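Local coordinates for endoglucanase (Clostridium thermocellum, PDB 2C4X), which probably acts as a cellulase in cellulose breakdown, represented here by its C-terminal PKD domain and the CBM44 module that recognises xyloglucan and beta-glucan chains, at residues K202-M206 and V207-D211. The protein carries 1 engineered substitution. Numbering follows the deposited sequence.
Sequences KGYTM and VKTDD
Y204 and T209 meet where one methyl group comes up obliquely to the outer end of the phenol, near CE1 and OH: T209 CG2 sits 3.9 Å from CE1 of Y204 and 4.0 Å from its OH, and the two side chains cross at about a right angle. The tyrosine starts out pointing away from the residues that follow, but CG stands anti to the backbone N (chi1 -169°), which carries the ring out to where T209 arrives. Its hydroxyl is held beyond the turn by hydrogen bonds with P173 O and A176 N, so the phenol is fixed at its far end while the methyl packs against it. V207 fills the inside of the bend. Its CG2 lies 3.6 Å from G203 O and 3.9 Å from K202 CB, the root of a lysine whose amino end leads off elsewhere. That same carbonyl, G203 O, accepts the backbone N-H of M206, a selenomethionine here, at 2.9 Å, closing the turn that brings V207 back beside the strand end. No hydrogen bond joins 202-206 to 207-211; the side chains meet by van der Waals contact. I172 of strand 165-172 touches both Y204 and V207. This is the turn and loop leading from edge strand 198-203 to edge strand 211-218, a crossover between the two antiparallel sheets of the CBM44 beta-sandwich.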
loop_
_atom_site.group_PDB
_atom_site.type_symbol
_atom_site.label_atom_id
_atom_site.label_comp_id
_atom_site.label_asym_id
_atom_site.label_seq_id
_atom_site.Cartn_x
_atom_site.Cartn_y
_atom_site.Cartn_z
ATOM N N LYS A 202 7.354 9.496 13.008
ATOM C CA LYS A 202 7.298 10.605 12.050
ATOM C C LYS A 202 7.049 11.909 12.793
ATOM O O LYS A 202 6.048 12.041 13.495
ATOM C CB LYS A 202 6.174 10.399 11.026
ATOM C CG LYS A 202 6.342 9.198 10.114
ATOM C CD LYS A 202 7.476 9.395 9.117
ATOM C CE LYS A 202 7.459 8.305 8.050
ATOM N NZ LYS A 202 8.788 8.141 7.388
ATOM N N GLY A 203 7.960 12.864 12.647
ATOM C CA GLY A 203 7.751 14.206 13.179
ATOM C C GLY A 203 6.646 14.902 12.409
ATOM O O GLY A 203 6.450 14.647 11.214
ATOM N N TYR A 204 5.919 15.779 13.091
ATOM C CA TYR A 204 4.799 16.490 12.477
ATOM C C TYR A 204 5.216 17.361 11.282
ATOM O O TYR A 204 4.418 17.593 10.375
ATOM C CB TYR A 204 4.066 17.328 13.524
ATOM C CG TYR A 204 2.745 17.903 13.062
ATOM C CD1 TYR A 204 1.827 17.125 12.355
ATOM C CD2 TYR A 204 2.402 19.222 13.358
ATOM C CE1 TYR A 204 0.610 17.647 11.944
ATOM C CE2 TYR A 204 1.184 19.754 12.952
ATOM C CZ TYR A 204 0.298 18.962 12.245
ATOM O OH TYR A 204 -0.904 19.480 11.844
ATOM N N THR A 205 6.463 17.827 11.283
ATOM C CA THR A 205 6.989 18.619 10.168
ATOM C C THR A 205 7.400 17.751 8.974
ATOM O O THR A 205 7.563 18.259 7.872
ATOM C CB THR A 205 8.187 19.497 10.586
ATOM O OG1 THR A 205 9.281 18.663 10.980
ATOM C CG2 THR A 205 7.812 20.430 11.732
HETATM N N MSE A 206 7.551 16.447 9.199
HETATM C CA MSE A 206 8.005 15.505 8.171
HETATM C C MSE A 206 6.833 14.744 7.559
HETATM O O MSE A 206 7.013 13.687 6.942
HETATM C CB MSE A 206 8.974 14.488 8.781
HETATM C CG MSE A 206 9.608 14.933 10.080
HETATM SE SE MSE A 206 11.053 13.776 10.693
HETATM C CE MSE A 206 10.216 12.010 10.506
ATOM N N VAL A 207 5.636 15.289 7.734
ATOM C CA VAL A 207 4.399 14.613 7.372
ATOM C C VAL A 207 3.641 15.433 6.320
ATOM O O VAL A 207 3.708 16.665 6.326
ATOM C CB VAL A 207 3.548 14.353 8.659
ATOM C CG1 VAL A 207 2.059 14.509 8.411
ATOM C CG2 VAL A 207 3.882 12.982 9.262
ATOM N N LYS A 208 2.947 14.745 5.410
ATOM C CA LYS A 208 2.049 15.402 4.455
ATOM C C LYS A 208 0.733 15.750 5.139
ATOM O O LYS A 208 -0.102 14.876 5.382
ATOM C CB LYS A 208 1.774 14.512 3.237
ATOM C CG LYS A 208 2.982 14.240 2.352
ATOM C CD LYS A 208 2.560 13.673 1.002
ATOM C CE LYS A 208 1.984 12.264 1.129
ATOM N NZ LYS A 208 1.156 11.903 -0.063
ATOM N N THR A 209 0.556 17.028 5.456
ATOM C CA THR A 209 -0.645 17.485 6.148
ATOM C C THR A 209 -1.822 17.635 5.186
ATOM O O THR A 209 -1.633 17.928 4.000
ATOM C CB THR A 209 -0.401 18.788 6.939
ATOM O OG1 THR A 209 0.302 19.727 6.120
ATOM C CG2 THR A 209 0.428 18.507 8.188
ATOM N N ASP A 210 -3.029 17.422 5.713
ATOM C CA ASP A 210 -4.273 17.395 4.933
ATOM C C ASP A 210 -4.208 16.432 3.745
ATOM O O ASP A 210 -4.723 16.718 2.665
ATOM C CB ASP A 210 -4.683 18.805 4.484
ATOM C CG ASP A 210 -4.956 19.728 5.649
ATOM O OD1 ASP A 210 -5.593 19.285 6.630
ATOM O OD2 ASP A 210 -4.533 20.899 5.575
ATOM N N ASP A 211 -3.579 15.281 3.971
ATOM C CA ASP A 211 -3.367 14.282 2.934
ATOM C C ASP A 211 -3.149 12.905 3.555
ATOM O O ASP A 211 -2.868 12.784 4.756
ATOM C CB ASP A 211 -2.151 14.662 2.074
ATOM C CG ASP A 211 -2.259 14.164 0.640
ATOM O OD1 ASP A 211 -3.236 13.457 0.307
ATOM O OD2 ASP A 211 -1.357 14.492 -0.161
#